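Local coordinates for protein maleylacetate reductase (Rhizobium, PDB 3W5S) that catalyses the NADH-dependent reduction of maleylacetate to 3-oxoadipate in the breakdown of gamma-resorcylate, working as a homodimer of two-domain subunits, at residues T145-Q150 with K156-G161; A198-D203 with G254-H259; S209-E214 with G247-A252; K260-L265 with A278-Y283; E339-N344 with T355-L360. One frame throughout, in Å; residues are numbered along the deposited sequence. Where two conformers were deposited one is given.

Followed from the N terminus, the chain first closes contact 1, a short local loop in which strand 147-152 turns back as strand 155-160. Contact 2 then joins 198-203 to 254-259 across some fifty mostly helical residues, and contact 3, between helices 206-228 and 233-253, falls wholly within that span. Contact 4 opens immediately after contact 2 ends and pairs helices 257-269 and 273-289; contact 5 follows separately near the C terminus. No two loops cross. In space the hairpin is tied to the helical part by R160 NH1, bonded to G251 O, and by T158 packed on H263, while K260 NZ, bonded to N344 O, links contacts 4 and 5.

Contact 1. Residues T145-Q150 with K156-G161; sequences TPILGQ and KTTLRG
In a two-stranded antiparallel beta hairpin, strands 147-152 and 155-160, L148 faces L159 and Q150 faces T157 as hydrogen-bonded pairs, with I147-R160 and G149-T158 as the non-hydrogen-bonded pairs. The evidence is a reciprocal ladder: L148 N reaches L159 O at 2.8 Å and L159 N returns to L148 O at 2.9 Å, while Q150 and T157 exchange an equivalent pair of bonds. One further bond, G161 N to P146 O at 3.1 Å, carries the pairing past the strand end. I147, T158 and R160 share one face, where I147 and T158 meet M255. L148, Q150 and L159 share the other and pack on helix 115-128. A bend in the R160 chain (chi3 -80°) turns one face of its guanidinium to P146, whose CG stands 3.6 Å above the plane, offset toward the rim. I147 CD1 approaches R160 NH2 at 3.6 Å, obliquely to that plane. NH1 of R160 also bonds to G251 O, so the group is fastened to helix 233-253 as well as resting on P146. At Q150, OE1 is held by R127, while the amide nitrogen serves the hairpin itself: NE2 donates at 3.0 Å to a water that in turn donates to L148 O at 2.9 Å and T157 O at 3.0 Å.

Contact 2. Residues A198-D203 with G254-H259; sequences ALYARD and GMSLHH
A chi1 of 57° places Y200 CG between its own backbone N and carbonyl carbon, and S256 turns OG anti to its backbone N (chi1 -171°); together these torsions bring the tyrosine ring edge against the serine. CE1 of Y200 lies 3.7 Å from S256 OG, which sits near the ring plane, so the contact is made at the rim and not over a face. S256 CB is equally close to CE1. The polar ends are occupied by other partners: S256 OG bonds to W347 O and Y200 OH to E197 OE1. The two segments are connections of the all-helical C-terminal domain: 198-203 leads from helix 181-198 to helix 206-228, and 254-259 carries the chain from helix 233-253 into helix 257-269. S256 holds the N-cap position of that last helix but makes no capping bond with its side chain. E197 binds at this helix start instead, accepting from S256 N, H258 N and H259 ND1 as well as from the tyrosine. G254 leaves the preceding helix with a positive phi of 93°, and its carbonyl O packs 4.2 Å from A201 CB. Beside this, a water accepts from R202 N at 2.8 Å and lies 2.9 Å from M255 O, to which it probably donates, bridging the backbones. R202 NH2 forms a salt bridge with D203 OD2 at 3.0 Å, on the oxygen's syn lone pair.

Contact 3. Residues S209-E214 with G247-A252; sequences SMMAVE and GTVLGA
No ring or planar side-chain group enters the interface where M211 and A212 meet T248 and V249: the touching atoms are aliphatic carbons, apart from the backbone N of A212, and offer no faces or edges to stack. The flat carboxylate of E214, on the same helix, is engaged apart from this interface, with R217 and Y241. V249 is the wedge. Its CG1 stands anti to the carbonyl carbon (chi1 -56°) and reaches M211 CB at 3.5 Å and A212 N at 3.7 Å, while CG2 comes to 4.0 Å from A212 CB. One branch thus works against the backbone and the beginning of the methionine, and the other against the alanine methyl. Helices 206-228 and 233-253 of the C-terminal helical domain pass each other here nearly antiparallel, their short segment axes at 151° and 9.1 Å apart at closest approach, a close spacing, consistent with the small A212 side chain beside V249. M211 extends from CB and then bends at chi3 (50°), which carries its methyl along to T248. There CE lies 3.5 Å from T248 CG2 and 4.1 Å from T248 CB, the two side chains crossing at a slant. With OG1 bonded to W244 O, T248 has CG2 turned to the methionine. On the dimer side, M210 packs on M210 of the second subunit, and M211 on I207 of that subunit.

Contact 4. Residues K260-L265 with A278-Y283; sequences KLCHTL and AVLLPY. With SO4 (sulfate ion), chain C.
L280 carries this contact through a single methyl group, CD1, directed at L261, C262 and L265 of the facing helix. Its CG stands anti to the carbonyl carbon (chi1 -74°) and the chain runs on extended to CD1, giving the leucine its full reach. That methyl lies 3.8 Å from L261 CB, 3.9 Å from C262 SG and 4.2 Å from L265 CD2. At C262, SG stands anti to the carbonyl carbon, which turns the sulfur toward L280 CD1, whereas L261 offers CB and L265 offers CD2. Helices 257-269 and 273-289 form a buried antiparallel pair of the C-terminal domain, their segment axes crossing at 146° with a closest approach of 10.2 Å. L261 also touches A341, I357 and L360, so the pair is packed against the two C-terminal helices. H263 turns its ring away from L280; NE2 donates to O2 of a sulfate ion at 2.8 Å with an angle of 153°, the anion lying at the ring edge near its plane. H277, H273 and N190 also bind this sulfate, probably from the crystallisation liquor; this histidine-rich pocket probably corresponds to the metal site of iron-containing alcohol dehydrogenases. T264 doubles the grip on K260 O: OG1 donates at 2.8 Å and N at 2.9 Å, from opposite faces of the carbonyl plane, OG1 from above it and off any lone pair.

Contact 5. Residues E339-N344 with T355-L360; sequences ELATAN and TAIRAL
Within the C-terminal helical domain, I357 of helix 354-366 is set against A341 and T342 of the segment 339-344, which begins on helix 334-341. The isoleucine points its side chain at the other segment, and its long branch does most of the touching. CG1 stands anti to the carbonyl carbon (chi1 -67°) and CD1 continues the extended course, so this end methyl touches two partners, 3.9 Å from A341 CB and 3.9 Å from T342 CG2. The short branch adds a looser approach: I357 CG2 is 4.2 Å from A341 CB. Against the alanine, then, both branches of I357 meet one methyl, whereas the threonine and isoleucine side chains lie at a slant to each other, meeting through T342 CG2 and I357 CD1. No hydrogen bond joins the two segments, and the 109 Å² of buried surface marks a small apolar contact. It is continued by L261 of helix 257-269, which touches both A341 and I357 and so places the pair on the flank of a third helix. R358 lies outside this contact but joins the same two helices, its NE forming a salt bridge with D335 of helix 334-341. T342 presents carbon to I357 because its hydroxyl is used on its own segment. With chi1 at 69°, OG1 sits between the backbone N and the carbonyl carbon and CG2 is left facing the isoleucine. From there OG1 donates to E339 O at 2.7 Å, tilted 17° from the carbonyl plane, and T342 N reaches that same oxygen at 3.1 Å.

Contact 1. Residues T145-Q150 with K156-G161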
# COMPACT_ATOMS: atom_id res chain seq x y z
N THR A 145 -7.37 -8.44 5.32
CA THR A 145 -8.36 -7.44 5.73
C THR A 145 -8.56 -7.49 7.23
O THR A 145 -8.35 -8.53 7.85
CB THR A 145 -9.75 -7.65 5.08
OG1 THR A 145 -10.47 -8.64 5.81
CG2 THR A 145 -9.63 -8.06 3.61
N PRO A 146 -8.99 -6.36 7.83
CA PRO A 146 -9.31 -6.31 9.25
C PRO A 146 -10.79 -6.58 9.50
O PRO A 146 -11.33 -6.19 10.54
CB PRO A 146 -8.97 -4.86 9.61
CG PRO A 146 -9.38 -4.10 8.39
CD PRO A 146 -8.99 -5.01 7.23
N ILE A 147 -11.45 -7.23 8.53
CA ILE A 147 -12.91 -7.41 8.58
C ILE A 147 -13.24 -8.84 8.96
O ILE A 147 -12.63 -9.79 8.45
CB ILE A 147 -13.54 -7.11 7.20
CG1 ILE A 147 -13.21 -5.68 6.76
CG2 ILE A 147 -15.06 -7.35 7.24
CD1 ILE A 147 -13.43 -5.46 5.25
N LEU A 148 -14.20 -9.01 9.86
CA LEU A 148 -14.70 -10.34 10.20
C LEU A 148 -16.21 -10.40 10.16
O LEU A 148 -16.87 -9.59 10.80
CB LEU A 148 -14.23 -10.69 11.62
CG LEU A 148 -14.80 -11.92 12.32
CD1 LEU A 148 -14.44 -13.16 11.56
CD2 LEU A 148 -14.32 -11.95 13.75
N GLY A 149 -16.75 -11.37 9.43
CA GLY A 149 -18.19 -11.64 9.45
C GLY A 149 -18.43 -12.90 10.26
O GLY A 149 -17.76 -13.92 10.06
N GLN A 150 -19.39 -12.84 11.18
CA GLN A 150 -19.74 -13.99 12.01
C GLN A 150 -21.24 -14.17 11.96
O GLN A 150 -21.99 -13.20 11.93
CB GLN A 150 -19.34 -13.75 13.46
CG GLN A 150 -17.85 -13.58 13.65
CD GLN A 150 -17.49 -13.29 15.06
OE1 GLN A 150 -17.21 -14.21 15.83
NE2 GLN A 150 -17.52 -12.01 15.45
N LYS A 156 -25.61 -12.74 9.72
CA LYS A 156 -24.18 -12.51 9.64
C LYS A 156 -23.94 -11.03 9.87
O LYS A 156 -24.62 -10.18 9.27
CB LYS A 156 -23.66 -12.94 8.28
CG LYS A 156 -22.16 -12.83 8.09
CD LYS A 156 -21.88 -13.33 6.67
CE LYS A 156 -20.73 -14.26 6.61
NZ LYS A 156 -20.49 -14.70 5.20
N THR A 157 -23.06 -10.70 10.79
CA THR A 157 -22.74 -9.30 11.05
C THR A 157 -21.25 -9.12 10.91
O THR A 157 -20.48 -10.02 11.24
CB THR A 157 -23.14 -8.86 12.45
OG1 THR A 157 -22.55 -9.75 13.40
CG2 THR A 157 -24.64 -8.87 12.61
N THR A 158 -20.83 -7.97 10.40
CA THR A 158 -19.42 -7.68 10.19
C THR A 158 -18.87 -6.69 11.20
O THR A 158 -19.58 -5.76 11.64
CB THR A 158 -19.11 -7.17 8.76
OG1 THR A 158 -20.06 -6.15 8.41
CG2 THR A 158 -19.20 -8.30 7.76
N LEU A 159 -17.62 -6.92 11.58
CA LEU A 159 -16.85 -6.06 12.46
C LEU A 159 -15.54 -5.77 11.76
O LEU A 159 -15.05 -6.58 10.96
CB LEU A 159 -16.49 -6.79 13.77
CG LEU A 159 -17.53 -7.25 14.78
CD1 LEU A 159 -16.90 -8.30 15.68
CD2 LEU A 159 -18.03 -6.07 15.59
N ARG A 160 -14.94 -4.63 12.10
CA ARG A 160 -13.63 -4.27 11.59
C ARG A 160 -12.81 -3.72 12.74
O ARG A 160 -13.33 -2.92 13.54
CB ARG A 160 -13.77 -3.26 10.43
CG ARG A 160 -12.51 -2.45 10.11
CD ARG A 160 -12.78 -1.31 9.11
NE ARG A 160 -12.84 -1.80 7.74
CZ ARG A 160 -11.88 -1.66 6.82
NH1 ARG A 160 -10.75 -1.01 7.09
NH2 ARG A 160 -12.08 -2.17 5.61
N GLY A 161 -11.55 -4.15 12.85
CA GLY A 161 -10.66 -3.62 13.89
C GLY A 161 -9.26 -4.19 13.80
O GLY A 161 -9.04 -5.21 13.14
O HOH W 1 -18.27 -10.22 13.21
O HOH W 2 -24.02 -11.93 13.82

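Contact 2. Residues A198-D203 with G254-H259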
# COMPACT_ATOMS: atom_id res chain seq x y z
N ALA A 198 -14.15 -1.66 -4.45
CA ALA A 198 -13.14 -0.70 -3.98
C ALA A 198 -13.10 0.54 -4.87
O ALA A 198 -12.78 1.62 -4.39
CB ALA A 198 -11.77 -1.38 -3.92
N LEU A 199 -13.48 0.39 -6.15
CA LEU A 199 -13.47 1.51 -7.07
C LEU A 199 -14.47 2.61 -6.73
O LEU A 199 -14.24 3.78 -7.08
CB LEU A 199 -13.69 1.05 -8.52
CG LEU A 199 -12.57 0.17 -9.11
CD1 LEU A 199 -13.00 -0.37 -10.47
CD2 LEU A 199 -11.22 0.89 -9.23
N TYR A 200 -15.55 2.27 -6.03
CA TYR A 200 -16.56 3.27 -5.69
C TYR A 200 -16.89 3.31 -4.21
O TYR A 200 -17.86 3.97 -3.81
CB TYR A 200 -17.84 3.05 -6.53
CG TYR A 200 -18.50 1.68 -6.41
CD1 TYR A 200 -19.30 1.34 -5.31
CD2 TYR A 200 -18.36 0.73 -7.43
CE1 TYR A 200 -19.94 0.09 -5.22
CE2 TYR A 200 -19.01 -0.52 -7.35
CZ TYR A 200 -19.79 -0.82 -6.24
OH TYR A 200 -20.43 -2.05 -6.18
N ALA A 201 -16.05 2.67 -3.38
CA ALA A 201 -16.27 2.67 -1.93
C ALA A 201 -16.23 4.09 -1.36
O ALA A 201 -15.57 4.99 -1.90
CB ALA A 201 -15.21 1.81 -1.23
N ARG A 202 -16.94 4.28 -0.25
CA ARG A 202 -16.93 5.56 0.44
C ARG A 202 -15.50 6.08 0.66
O ARG A 202 -15.24 7.24 0.43
CB ARG A 202 -17.64 5.42 1.79
CG ARG A 202 -17.86 6.76 2.48
CD ARG A 202 -18.33 6.58 3.93
NE ARG A 202 -17.37 5.78 4.70
CZ ARG A 202 -17.69 4.99 5.73
NH1 ARG A 202 -18.96 4.88 6.11
NH2 ARG A 202 -16.74 4.31 6.37
N ASP A 203 -14.62 5.18 1.10
CA ASP A 203 -13.26 5.56 1.50
C ASP A 203 -12.26 5.26 0.40
O ASP A 203 -11.10 5.05 0.68
CB ASP A 203 -12.91 4.80 2.78
CG ASP A 203 -13.80 5.20 3.93
OD1 ASP A 203 -13.92 6.42 4.19
OD2 ASP A 203 -14.38 4.31 4.57
N GLY A 254 -12.82 -0.64 2.20
CA GLY A 254 -14.12 -1.09 2.63
C GLY A 254 -14.97 -1.59 1.48
O GLY A 254 -14.46 -1.97 0.42
N MET A 255 -16.28 -1.64 1.74
CA MET A 255 -17.19 -2.35 0.85
C MET A 255 -18.55 -1.68 0.80
O MET A 255 -18.82 -0.69 1.51
CB MET A 255 -17.25 -3.85 1.21
CG MET A 255 -17.71 -4.09 2.65
SD MET A 255 -17.45 -5.76 3.41
CE MET A 255 -17.72 -5.29 5.10
N SER A 256 -19.39 -2.23 -0.07
CA SER A 256 -20.63 -1.55 -0.40
C SER A 256 -21.76 -2.55 -0.63
O SER A 256 -21.75 -3.66 -0.05
CB SER A 256 -20.37 -0.64 -1.62
OG SER A 256 -21.47 0.22 -1.89
N LEU A 257 -22.74 -2.16 -1.44
CA LEU A 257 -23.95 -2.96 -1.66
C LEU A 257 -23.69 -4.41 -1.99
O LEU A 257 -24.39 -5.30 -1.46
CB LEU A 257 -24.82 -2.31 -2.77
CG LEU A 257 -26.02 -3.13 -3.26
CD1 LEU A 257 -27.03 -3.27 -2.15
CD2 LEU A 257 -26.59 -2.51 -4.54
N HIS A 258 -22.74 -4.69 -2.87
CA HIS A 258 -22.53 -6.06 -3.27
C HIS A 258 -22.15 -6.94 -2.07
O HIS A 258 -22.76 -8.01 -1.85
CB HIS A 258 -21.44 -6.17 -4.33
CG HIS A 258 -21.05 -7.57 -4.60
ND1 HIS A 258 -21.77 -8.39 -5.45
CD2 HIS A 258 -20.08 -8.35 -4.07
CE1 HIS A 258 -21.21 -9.59 -5.49
NE2 HIS A 258 -20.19 -9.60 -4.64
N HIS A 259 -21.17 -6.51 -1.29
CA HIS A 259 -20.78 -7.28 -0.12
C HIS A 259 -21.92 -7.39 0.89
O HIS A 259 -22.09 -8.46 1.48
CB HIS A 259 -19.47 -6.77 0.51
CG HIS A 259 -18.26 -7.02 -0.34
ND1 HIS A 259 -17.98 -6.27 -1.47
CD2 HIS A 259 -17.24 -7.90 -0.22
CE1 HIS A 259 -16.85 -6.70 -2.03
NE2 HIS A 259 -16.38 -7.67 -1.28
O HOH W 3 -18.29 2.04 0.84

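Contact 3. Residues S209-E214 with G247-A252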
# COMPACT_ATOMS: atom_id res chain seq x y z
N SER A 209 -7.43 2.36 -5.72
CA SER A 209 -8.05 2.17 -7.05
C SER A 209 -7.06 1.62 -8.08
O SER A 209 -7.40 0.71 -8.82
CB SER A 209 -8.70 3.46 -7.58
OG SER A 209 -9.81 3.82 -6.75
N MET A 210 -5.83 2.14 -8.08
CA MET A 210 -4.76 1.59 -8.94
C MET A 210 -4.53 0.10 -8.66
O MET A 210 -4.48 -0.73 -9.60
CB MET A 210 -3.47 2.38 -8.72
CG MET A 210 -2.22 1.78 -9.41
SD MET A 210 -0.74 2.72 -8.93
CE MET A 210 -0.51 2.14 -7.28
N MET A 211 -4.45 -0.24 -7.38
CA MET A 211 -4.23 -1.63 -6.99
C MET A 211 -5.42 -2.52 -7.35
O MET A 211 -5.26 -3.67 -7.74
CB MET A 211 -3.92 -1.71 -5.52
CG MET A 211 -2.55 -1.11 -5.21
SD MET A 211 -2.26 -0.98 -3.43
CE MET A 211 -2.67 -2.60 -2.85
N ALA A 212 -6.63 -1.96 -7.21
CA ALA A 212 -7.85 -2.70 -7.57
C ALA A 212 -7.87 -3.01 -9.06
O ALA A 212 -8.21 -4.13 -9.47
CB ALA A 212 -9.09 -1.87 -7.20
N VAL A 213 -7.48 -2.04 -9.88
CA VAL A 213 -7.41 -2.27 -11.34
C VAL A 213 -6.39 -3.38 -11.67
O VAL A 213 -6.67 -4.27 -12.48
CB VAL A 213 -7.08 -0.95 -12.08
CG1 VAL A 213 -6.77 -1.22 -13.56
CG2 VAL A 213 -8.26 0.01 -11.91
N GLU A 214 -5.23 -3.35 -11.03
CA GLU A 214 -4.21 -4.37 -11.29
C GLU A 214 -4.70 -5.74 -10.80
O GLU A 214 -4.47 -6.74 -11.48
CB GLU A 214 -2.90 -3.95 -10.63
CG GLU A 214 -1.77 -4.97 -10.74
CD GLU A 214 -1.27 -5.27 -12.14
OE1 GLU A 214 -1.67 -4.61 -13.13
OE2 GLU A 214 -0.41 -6.19 -12.27
N GLY A 247 -7.86 -8.48 -2.14
CA GLY A 247 -8.15 -8.47 -0.70
C GLY A 247 -7.59 -7.24 -0.02
O GLY A 247 -8.21 -6.66 0.85
N THR A 248 -6.41 -6.81 -0.46
CA THR A 248 -5.75 -5.66 0.15
C THR A 248 -6.62 -4.42 0.00
O THR A 248 -6.78 -3.64 0.96
CB THR A 248 -4.39 -5.44 -0.47
OG1 THR A 248 -3.55 -6.57 -0.17
CG2 THR A 248 -3.78 -4.18 0.08
N VAL A 249 -7.20 -4.23 -1.19
CA VAL A 249 -7.98 -3.01 -1.40
C VAL A 249 -9.29 -3.06 -0.64
O VAL A 249 -9.70 -2.04 -0.11
CB VAL A 249 -8.14 -2.61 -2.90
CG1 VAL A 249 -6.77 -2.47 -3.56
CG2 VAL A 249 -8.96 -3.65 -3.64
N LEU A 250 -9.92 -4.24 -0.54
CA LEU A 250 -11.06 -4.43 0.38
C LEU A 250 -10.71 -4.00 1.81
O LEU A 250 -11.44 -3.22 2.44
CB LEU A 250 -11.54 -5.90 0.38
CG LEU A 250 -12.49 -6.32 1.52
CD1 LEU A 250 -13.80 -5.52 1.53
CD2 LEU A 250 -12.82 -7.82 1.52
N GLY A 251 -9.59 -4.49 2.33
CA GLY A 251 -9.14 -4.15 3.66
C GLY A 251 -8.89 -2.66 3.83
O GLY A 251 -9.07 -2.11 4.92
N ALA A 252 -8.43 -2.02 2.76
CA ALA A 252 -8.05 -0.60 2.84
C ALA A 252 -9.25 0.33 2.79
O ALA A 252 -9.29 1.31 3.56
CB ALA A 252 -7.07 -0.26 1.75

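Contact 4. Residues K260-L265 with A278-Y283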
# COMPACT_ATOMS: atom_id res chain seq x y z
N LYS A 260 -22.72 -6.33 1.05
CA LYS A 260 -23.85 -6.37 1.96
C LYS A 260 -24.83 -7.47 1.55
O LYS A 260 -25.28 -8.24 2.40
CB LYS A 260 -24.58 -5.02 2.02
CG LYS A 260 -25.78 -5.02 3.00
CD LYS A 260 -25.35 -5.24 4.44
CE LYS A 260 -26.56 -5.47 5.33
NZ LYS A 260 -26.11 -5.62 6.76
N LEU A 261 -25.16 -7.51 0.26
CA LEU A 261 -26.12 -8.52 -0.20
C LEU A 261 -25.53 -9.93 -0.03
O LEU A 261 -26.24 -10.87 0.38
CB LEU A 261 -26.53 -8.30 -1.65
CG LEU A 261 -27.28 -7.00 -1.89
CD1 LEU A 261 -27.84 -6.98 -3.32
CD2 LEU A 261 -28.40 -6.78 -0.89
N CYS A 262 -24.24 -10.09 -0.33
CA CYS A 262 -23.61 -11.40 -0.14
C CYS A 262 -23.67 -11.83 1.32
O CYS A 262 -23.96 -12.99 1.63
CB CYS A 262 -22.16 -11.40 -0.61
SG CYS A 262 -21.97 -11.29 -2.40
N HIS A 263 -23.37 -10.92 2.23
CA HIS A 263 -23.42 -11.27 3.64
C HIS A 263 -24.82 -11.57 4.13
O HIS A 263 -25.01 -12.47 4.97
CB HIS A 263 -22.77 -10.17 4.48
CG HIS A 263 -21.34 -9.97 4.12
ND1 HIS A 263 -20.65 -8.81 4.40
CD2 HIS A 263 -20.50 -10.75 3.40
CE1 HIS A 263 -19.42 -8.92 3.92
NE2 HIS A 263 -19.31 -10.08 3.29
N THR A 264 -25.80 -10.84 3.62
CA THR A 264 -27.18 -11.03 4.00
C THR A 264 -27.64 -12.43 3.58
O THR A 264 -28.11 -13.23 4.41
CB THR A 264 -28.05 -9.95 3.37
OG1 THR A 264 -27.68 -8.65 3.87
CG2 THR A 264 -29.53 -10.22 3.68
N LEU A 265 -27.53 -12.74 2.29
CA LEU A 265 -28.01 -14.03 1.77
C LEU A 265 -27.14 -15.19 2.28
O LEU A 265 -27.64 -16.25 2.68
CB LEU A 265 -28.00 -13.99 0.25
CG LEU A 265 -29.16 -13.33 -0.50
CD1 LEU A 265 -29.50 -11.86 -0.15
CD2 LEU A 265 -28.78 -13.44 -1.97
N ALA A 278 -20.32 -14.75 -7.00
CA ALA A 278 -20.29 -14.92 -8.44
C ALA A 278 -21.62 -14.57 -9.08
O ALA A 278 -21.64 -13.91 -10.11
CB ALA A 278 -19.93 -16.35 -8.79
N VAL A 279 -22.71 -15.04 -8.48
CA VAL A 279 -24.05 -14.79 -9.03
C VAL A 279 -24.44 -13.32 -8.93
O VAL A 279 -24.95 -12.75 -9.90
CB VAL A 279 -25.09 -15.65 -8.31
CG1 VAL A 279 -26.50 -15.16 -8.72
CG2 VAL A 279 -24.89 -17.11 -8.72
N LEU A 280 -24.19 -12.70 -7.79
CA LEU A 280 -24.68 -11.34 -7.58
C LEU A 280 -23.87 -10.27 -8.31
O LEU A 280 -24.41 -9.23 -8.67
CB LEU A 280 -24.71 -10.99 -6.09
CG LEU A 280 -25.82 -11.66 -5.30
CD1 LEU A 280 -25.62 -11.34 -3.83
CD2 LEU A 280 -27.16 -11.15 -5.77
N LEU A 281 -22.58 -10.53 -8.51
CA LEU A 281 -21.66 -9.43 -8.93
C LEU A 281 -22.08 -8.69 -10.21
O LEU A 281 -22.04 -7.47 -10.23
CB LEU A 281 -20.22 -9.96 -9.01
CG LEU A 281 -19.19 -8.82 -9.21
CD1 LEU A 281 -19.17 -7.85 -8.02
CD2 LEU A 281 -17.82 -9.41 -9.44
N PRO A 282 -22.54 -9.39 -11.26
CA PRO A 282 -22.89 -8.59 -12.46
C PRO A 282 -24.06 -7.63 -12.16
O PRO A 282 -24.13 -6.52 -12.73
CB PRO A 282 -23.27 -9.67 -13.50
CG PRO A 282 -22.48 -10.89 -13.03
CD PRO A 282 -22.59 -10.85 -11.53
N TYR A 283 -24.98 -8.06 -11.29
CA TYR A 283 -26.18 -7.25 -11.00
C TYR A 283 -25.87 -6.09 -10.08
O TYR A 283 -26.39 -4.99 -10.26
CB TYR A 283 -27.33 -8.12 -10.43
CG TYR A 283 -27.65 -9.26 -11.34
CD1 TYR A 283 -28.41 -9.06 -12.49
CD2 TYR A 283 -27.14 -10.54 -11.10
CE1 TYR A 283 -28.67 -10.12 -13.37
CE2 TYR A 283 -27.43 -11.60 -11.95
CZ TYR A 283 -28.18 -11.37 -13.08
OH TYR A 283 -28.45 -12.38 -13.96
S SO4 C . -16.24 -11.60 1.74
O1 SO4 C . -15.47 -10.34 1.80
O2 SO4 C . -17.64 -11.31 1.47
O3 SO4 C . -15.72 -12.46 0.69
O4 SO4 C . -16.20 -12.22 3.06

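Contact 5. Residues E339-N344 with T355-L360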
# COMPACT_ATOMS: atom_id res chain seq x y z
N GLU A 339 -35.50 -6.92 2.89
CA GLU A 339 -35.68 -6.23 4.17
C GLU A 339 -34.43 -6.32 5.05
O GLU A 339 -33.98 -5.32 5.59
CB GLU A 339 -36.90 -6.76 4.92
CG GLU A 339 -37.35 -5.90 6.11
N LEU A 340 -33.88 -7.53 5.19
CA LEU A 340 -32.70 -7.71 6.04
C LEU A 340 -31.48 -6.94 5.54
O LEU A 340 -30.67 -6.43 6.33
CB LEU A 340 -32.38 -9.20 6.20
CG LEU A 340 -31.25 -9.57 7.17
CD1 LEU A 340 -31.51 -9.07 8.59
CD2 LEU A 340 -31.01 -11.08 7.17
N ALA A 341 -31.36 -6.83 4.22
CA ALA A 341 -30.25 -6.09 3.62
C ALA A 341 -30.29 -4.58 3.92
O ALA A 341 -29.28 -3.91 3.80
CB ALA A 341 -30.20 -6.34 2.14
N THR A 342 -31.44 -4.07 4.33
CA THR A 342 -31.54 -2.64 4.71
C THR A 342 -31.17 -2.38 6.18
O THR A 342 -31.06 -1.21 6.60
CB THR A 342 -32.92 -2.04 4.38
OG1 THR A 342 -33.91 -2.61 5.24
CG2 THR A 342 -33.30 -2.29 2.92
N ALA A 343 -31.01 -3.45 6.96
CA ALA A 343 -30.48 -3.33 8.33
C ALA A 343 -28.96 -3.27 8.29
O ALA A 343 -28.31 -4.08 7.60
CB ALA A 343 -30.94 -4.49 9.18
N ASN A 344 -28.40 -2.30 9.02
CA ASN A 344 -26.95 -2.09 9.07
C ASN A 344 -26.35 -2.11 7.65
O ASN A 344 -25.46 -2.92 7.36
CB ASN A 344 -26.29 -3.16 9.96
CG ASN A 344 -26.77 -3.09 11.40
OD1 ASN A 344 -26.52 -2.11 12.10
ND2 ASN A 344 -27.45 -4.14 11.84
N THR A 355 -37.19 -1.54 -1.97
CA THR A 355 -37.78 -1.76 -3.29
C THR A 355 -36.71 -2.05 -4.35
O THR A 355 -36.81 -3.04 -5.10
CB THR A 355 -38.71 -0.59 -3.70
OG1 THR A 355 -39.84 -0.56 -2.82
CG2 THR A 355 -39.19 -0.77 -5.13
N ALA A 356 -35.68 -1.22 -4.38
CA ALA A 356 -34.56 -1.40 -5.30
C ALA A 356 -33.81 -2.71 -5.06
O ALA A 356 -33.49 -3.41 -6.01
CB ALA A 356 -33.62 -0.21 -5.22
N ILE A 357 -33.56 -3.04 -3.79
CA ILE A 357 -32.82 -4.27 -3.48
C ILE A 357 -33.65 -5.47 -3.90
O ILE A 357 -33.13 -6.41 -4.51
CB ILE A 357 -32.45 -4.36 -1.98
CG1 ILE A 357 -31.45 -3.27 -1.61
CG2 ILE A 357 -31.91 -5.78 -1.64
CD1 ILE A 357 -31.08 -3.22 -0.10
N ARG A 358 -34.95 -5.43 -3.62
CA ARG A 358 -35.83 -6.55 -3.99
C ARG A 358 -35.79 -6.79 -5.52
O ARG A 358 -35.70 -7.93 -5.96
CB ARG A 358 -37.26 -6.33 -3.49
CG ARG A 358 -38.26 -7.40 -3.92
CD ARG A 358 -37.91 -8.75 -3.34
NE ARG A 358 -38.94 -9.75 -3.65
CZ ARG A 358 -38.97 -10.47 -4.77
NH1 ARG A 358 -38.01 -10.33 -5.69
NH2 ARG A 358 -39.95 -11.34 -4.96
N ALA A 359 -35.84 -5.70 -6.30
CA ALA A 359 -35.81 -5.82 -7.76
C ALA A 359 -34.49 -6.39 -8.23
O ALA A 359 -34.45 -7.20 -9.15
CB ALA A 359 -36.05 -4.48 -8.40
N LEU A 360 -33.40 -5.94 -7.62
CA LEU A 360 -32.08 -6.47 -7.96
C LEU A 360 -31.99 -7.97 -7.67
O LEU A 360 -31.50 -8.75 -8.50
CB LEU A 360 -30.99 -5.68 -7.23
CG LEU A 360 -29.52 -5.90 -7.58
CD1 LEU A 360 -28.69 -4.73 -7.05
CD2 LEU A 360 -29.03 -7.23 -6.98